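Local coordinates for protein terminal oxygenase component of carbazole 1,9a-dioxygenase (Nocardioides aromaticivorans, PDB 3GCF) that probably dioxygenates carbazole at a mononuclear iron(II) centre, using electrons that its Rieske [2Fe-2S] cluster receives from ferredoxin, at residues W35-A39 against V52-G56; I169-S175 against T296-Q302. All coordinates share one frame; numbering follows the deposited sequence.

From the N terminus, contact 1 comes first: the chain leaves 35-39, makes a short excursion of 12 residues and returns at 52-56, bringing together the two outer strands of the sheet in the Rieske part. Only after this loop is closed does contact 2 open. Between 169-175 and 296-302 lie 120 residues, including the iron ligands His189 and His193 and most strands of the second sheet, so the two loops follow in series and neither encloses nor crosses the other. The centres of contacts 1 and 2 are nevertheless about 11 Å apart. Phe301 CZ packs 3.5 Å from Pro37 O, and Arg170 lies against Ala38 and Ala39, tying the catalytic sheet to the Rieske part.

Contact 1. Residues W35-A39 against V52-G56; sequences WHPAA and VTMLG
Met54 reaches across to the 35-39 strand and lays the end of its side chain along three successive residues. Its methyl CE sits 3.4 Å from His36 O, against His36 CB, and also approaches Pro37 O. Met54 SD rests 3.5 Å from Ala38 CB. The chain runs extended to SD and then bends (chi3 68°), and this last turn carries CE alongside the strand toward His36. With Met54 cut back to an alanine, a gap is likely to open beside Ala38 and the His36 carbonyl to lose this apolar cover. At one end of the contact Leu55 places CD1 over a face of the His36 ring, 4.2 Å from the centroid and displaced toward the rim, a CH-pi contact in which the two side chains meet at about a right angle. At the other end Val52 touches with both branches: CG1 lies 3.6 Å from Ala38 O, and CG2 approaches Ala38 CB.

No hydrogen bond joins the segments. Strands 34-40 and 49-54 are the two outermost members of a six-stranded antiparallel sheet; within 35-39 and 52-54 their axes approach to 8.1 Å and run nearly antiparallel, at 166°. The margins of the sheet thus meet through side chains, consistent with a barrel-like closure of the Rieske part without backbone bonds between these edges.

Each margin is fixed by its own neighbour. Ala38 and Ala39 both pair with Val139, forming a classic beta bulge, and His36 bonds through its backbone to Val141; its NE2 is held by Phe31 O, which steadies the ring against Leu55. On the other margin Val52 pairs with Val59. Leu55, with left-handed backbone angles, begins the tight turn that leads from strand 49-54 into 57-64; its carbonyl accepts a hydrogen bond from Arg381.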
# COMPACT_ATOMS: atom_id res chain seq x y z
N TRP A 35 -15.24 11.11 26.90
CA TRP A 35 -14.04 11.93 26.84
C TRP A 35 -12.90 10.97 26.48
O TRP A 35 -12.90 9.81 26.90
CB TRP A 35 -13.73 12.56 28.20
CG TRP A 35 -14.65 13.67 28.61
CD1 TRP A 35 -15.76 13.57 29.40
CD2 TRP A 35 -14.51 15.05 28.27
NE1 TRP A 35 -16.32 14.81 29.58
CE2 TRP A 35 -15.58 15.74 28.90
CE3 TRP A 35 -13.59 15.78 27.50
CZ2 TRP A 35 -15.75 17.13 28.78
CZ3 TRP A 35 -13.76 17.16 27.39
CH2 TRP A 35 -14.83 17.82 28.03
N HIS A 36 -11.95 11.46 25.69
CA HIS A 36 -10.78 10.67 25.29
C HIS A 36 -9.57 11.59 25.27
O HIS A 36 -9.68 12.75 24.89
CB HIS A 36 -10.97 10.10 23.87
CG HIS A 36 -11.98 8.99 23.78
ND1 HIS A 36 -11.72 7.71 24.23
CD2 HIS A 36 -13.24 8.97 23.29
CE1 HIS A 36 -12.77 6.95 24.00
NE2 HIS A 36 -13.71 7.69 23.44
N PRO A 37 -8.40 11.09 25.70
CA PRO A 37 -7.21 11.95 25.69
C PRO A 37 -6.75 12.19 24.25
O PRO A 37 -6.87 11.30 23.41
CB PRO A 37 -6.20 11.15 26.50
CG PRO A 37 -6.60 9.72 26.23
CD PRO A 37 -8.10 9.79 26.33
N ALA A 38 -6.24 13.38 23.98
CA ALA A 38 -5.77 13.72 22.64
C ALA A 38 -4.27 13.98 22.63
O ALA A 38 -3.57 13.64 21.68
CB ALA A 38 -6.51 14.96 22.12
N ALA A 39 -3.79 14.58 23.70
CA ALA A 39 -2.38 14.93 23.80
C ALA A 39 -2.07 15.36 25.21
O ALA A 39 -2.95 15.37 26.07
CB ALA A 39 -2.08 16.07 22.83
N VAL A 52 -4.32 15.82 15.63
CA VAL A 52 -4.59 14.48 16.12
C VAL A 52 -5.78 13.89 15.37
O VAL A 52 -6.58 14.62 14.78
CB VAL A 52 -4.91 14.47 17.65
CG1 VAL A 52 -3.76 15.09 18.43
CG2 VAL A 52 -6.21 15.20 17.92
N THR A 53 -5.88 12.57 15.39
CA THR A 53 -6.99 11.87 14.75
C THR A 53 -7.59 11.02 15.84
O THR A 53 -6.91 10.18 16.44
CB THR A 53 -6.50 10.98 13.59
OG1 THR A 53 -5.86 11.79 12.60
CG2 THR A 53 -7.68 10.25 12.94
N MET A 54 -8.87 11.24 16.12
CA MET A 54 -9.55 10.49 17.17
C MET A 54 -10.85 9.89 16.67
O MET A 54 -11.69 10.60 16.13
CB MET A 54 -9.83 11.42 18.35
CG MET A 54 -8.59 12.03 18.97
SD MET A 54 -8.97 13.33 20.17
CE MET A 54 -9.73 12.35 21.49
N LEU A 55 -10.99 8.58 16.84
CA LEU A 55 -12.19 7.89 16.42
C LEU A 55 -12.59 8.27 14.99
O LEU A 55 -13.76 8.53 14.71
CB LEU A 55 -13.34 8.18 17.39
CG LEU A 55 -13.22 7.58 18.80
CD1 LEU A 55 -12.20 8.34 19.63
CD2 LEU A 55 -14.58 7.62 19.48
N GLY A 56 -11.60 8.29 14.10
CA GLY A 56 -11.84 8.62 12.70
C GLY A 56 -11.90 10.11 12.38
O GLY A 56 -11.89 10.48 11.21

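Contact 2. Residues I169-S175 against T296-Q302; sequences IRRTVQS and TQHEYFQ
Arg170 and Phe301, a non-hydrogen-bonded pair, lie side by side and point the same way. Arg170 CB stands over the centre of the Phe301 ring, 3.9 Å from the centroid, in a CH-pi contact, and the extended chain carries the guanidinium onward, its plane 23° from that of the ring. Its NH1 forms a salt bridge with Glu299 OE2 at 3.0 Å, met from above the carboxylate plane; NH2 makes its stronger salt bridge, to Glu43. Glu299 bends back at chi2 (73°), which brings its other oxygen, OE1, to Thr172 OG1 through the syn lone pair, so one carboxylate links two residues of the facing strand.

On the other face of the sheet, Arg171 runs alongside Tyr300. Its bent chain brings NH2 to Gln302 OE1 at 2.8 Å, nearly in the guanidinium plane, while NE binds a water that also donates to Gln302 OE1 and Tyr300 O. Asp335 holds NH1 in a salt bridge. Further along this face, Val173 CB packs over a face of the His298 ring, while ND1 at the ring edge donates to Ser175 O in an almost straight bond of 2.9 Å. Two contacts thus limit the turning of the imidazole. Val173 CG2 also reaches Tyr300 CB at 3.7 Å, and Tyr300 OH is hydrogen-bonded to Glu288.

Five antiparallel pairs, from Ile169-Gln302 to Val173-His298, set this register, and beyond them Gln174 is the centre of an inverse gamma turn, its amide oxygen taken by Gln297 NE2. Strand 164-173 is the edge of the long antiparallel sheet of the Bet v 1-like catalytic domain, with 298-307 next to it. The side chain of Tyr300 is about 6 Å from the bound iron(II), and its face of the sheet looks onto the helix that supplies the iron ligand Asp337.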
# COMPACT_ATOMS: atom_id res chain seq x y z
N ILE A 169 3.42 9.55 28.14
CA ILE A 169 3.79 9.67 26.74
C ILE A 169 2.69 8.99 25.95
O ILE A 169 1.85 8.29 26.52
CB ILE A 169 5.13 8.97 26.42
CG1 ILE A 169 5.04 7.49 26.81
CG2 ILE A 169 6.27 9.67 27.15
CD1 ILE A 169 6.24 6.67 26.43
N ARG A 170 2.70 9.20 24.64
CA ARG A 170 1.71 8.58 23.77
C ARG A 170 2.43 8.17 22.51
O ARG A 170 3.47 8.74 22.18
CB ARG A 170 0.58 9.56 23.43
CG ARG A 170 1.01 10.81 22.66
CD ARG A 170 -0.14 11.81 22.57
NE ARG A 170 0.21 13.04 21.86
CZ ARG A 170 0.03 13.24 20.55
NH1 ARG A 170 -0.50 12.28 19.79
NH2 ARG A 170 0.36 14.40 20.01
N ARG A 171 1.89 7.18 21.82
CA ARG A 171 2.48 6.70 20.58
C ARG A 171 1.38 6.00 19.81
O ARG A 171 0.35 5.62 20.37
CB ARG A 171 3.63 5.72 20.87
CG ARG A 171 3.16 4.30 21.19
CD ARG A 171 4.31 3.38 21.57
NE ARG A 171 4.61 3.43 23.00
CZ ARG A 171 5.61 2.77 23.58
NH1 ARG A 171 6.42 2.03 22.84
NH2 ARG A 171 5.80 2.85 24.89
N THR A 172 1.60 5.84 18.51
CA THR A 172 0.66 5.18 17.62
C THR A 172 0.95 3.68 17.57
O THR A 172 2.11 3.29 17.53
CB THR A 172 0.78 5.77 16.20
OG1 THR A 172 0.47 7.17 16.24
CG2 THR A 172 -0.17 5.06 15.23
N VAL A 173 -0.09 2.86 17.58
CA VAL A 173 0.04 1.40 17.52
C VAL A 173 -0.81 0.91 16.35
O VAL A 173 -1.94 1.36 16.17
CB VAL A 173 -0.45 0.72 18.82
CG1 VAL A 173 -0.33 -0.80 18.69
CG2 VAL A 173 0.37 1.20 20.01
N GLN A 174 -0.26 0.00 15.55
CA GLN A 174 -0.97 -0.50 14.38
C GLN A 174 -1.90 -1.68 14.65
O GLN A 174 -1.68 -2.78 14.15
CB GLN A 174 0.03 -0.88 13.28
CG GLN A 174 1.05 0.20 12.91
CD GLN A 174 0.41 1.48 12.38
OE1 GLN A 174 -0.48 1.44 11.53
NE2 GLN A 174 0.88 2.62 12.87
N SER A 175 -2.94 -1.45 15.45
CA SER A 175 -3.92 -2.49 15.73
C SER A 175 -5.19 -1.79 16.16
O SER A 175 -5.16 -0.63 16.57
CB SER A 175 -3.46 -3.43 16.86
OG SER A 175 -3.94 -3.01 18.13
N THR A 296 -8.03 0.34 12.25
CA THR A 296 -6.89 -0.55 12.47
C THR A 296 -5.74 0.07 13.26
O THR A 296 -4.65 -0.51 13.33
CB THR A 296 -6.32 -1.03 11.12
OG1 THR A 296 -5.69 0.07 10.45
CG2 THR A 296 -7.43 -1.58 10.23
N GLN A 297 -5.96 1.23 13.86
CA GLN A 297 -4.91 1.91 14.60
C GLN A 297 -5.42 2.60 15.86
O GLN A 297 -6.59 2.96 15.94
CB GLN A 297 -4.23 2.95 13.70
CG GLN A 297 -3.75 2.41 12.36
CD GLN A 297 -3.39 3.52 11.37
OE1 GLN A 297 -4.24 4.32 10.98
NE2 GLN A 297 -2.13 3.57 10.96
N HIS A 298 -4.55 2.77 16.85
CA HIS A 298 -4.94 3.47 18.06
C HIS A 298 -3.77 4.21 18.67
O HIS A 298 -2.61 3.93 18.35
CB HIS A 298 -5.58 2.53 19.10
CG HIS A 298 -4.64 1.54 19.72
ND1 HIS A 298 -4.35 0.32 19.15
CD2 HIS A 298 -3.97 1.56 20.90
CE1 HIS A 298 -3.56 -0.37 19.95
NE2 HIS A 298 -3.31 0.36 21.02
N GLU A 299 -4.08 5.18 19.52
CA GLU A 299 -3.05 5.96 20.18
C GLU A 299 -2.94 5.42 21.59
O GLU A 299 -3.90 5.47 22.37
CB GLU A 299 -3.42 7.45 20.21
CG GLU A 299 -2.30 8.34 20.71
CD GLU A 299 -1.17 8.51 19.69
OE1 GLU A 299 -1.23 7.89 18.60
OE2 GLU A 299 -0.22 9.27 19.97
N TYR A 300 -1.77 4.90 21.91
CA TYR A 300 -1.49 4.31 23.21
C TYR A 300 -0.89 5.35 24.16
O TYR A 300 0.21 5.84 23.92
CB TYR A 300 -0.54 3.13 22.99
CG TYR A 300 0.03 2.44 24.22
CD1 TYR A 300 -0.75 2.20 25.35
CD2 TYR A 300 1.34 1.97 24.21
CE1 TYR A 300 -0.23 1.49 26.44
CE2 TYR A 300 1.87 1.27 25.29
CZ TYR A 300 1.08 1.03 26.40
OH TYR A 300 1.63 0.34 27.46
N PHE A 301 -1.63 5.69 25.21
CA PHE A 301 -1.16 6.65 26.21
C PHE A 301 -0.73 5.87 27.45
O PHE A 301 -1.41 4.95 27.88
CB PHE A 301 -2.28 7.62 26.66
CG PHE A 301 -2.67 8.65 25.64
CD1 PHE A 301 -3.38 8.30 24.50
CD2 PHE A 301 -2.36 10.00 25.85
CE1 PHE A 301 -3.80 9.28 23.58
CE2 PHE A 301 -2.77 10.99 24.94
CZ PHE A 301 -3.50 10.63 23.80
N GLN A 302 0.41 6.25 28.02
CA GLN A 302 0.90 5.62 29.24
C GLN A 302 1.10 6.79 30.19
O GLN A 302 1.88 7.69 29.89
CB GLN A 302 2.23 4.92 29.00
CG GLN A 302 2.15 3.70 28.12
CD GLN A 302 3.51 3.31 27.60
OE1 GLN A 302 4.08 4.01 26.76
NE2 GLN A 302 4.05 2.21 28.10
O HOH W 1 2.78 5.32 24.52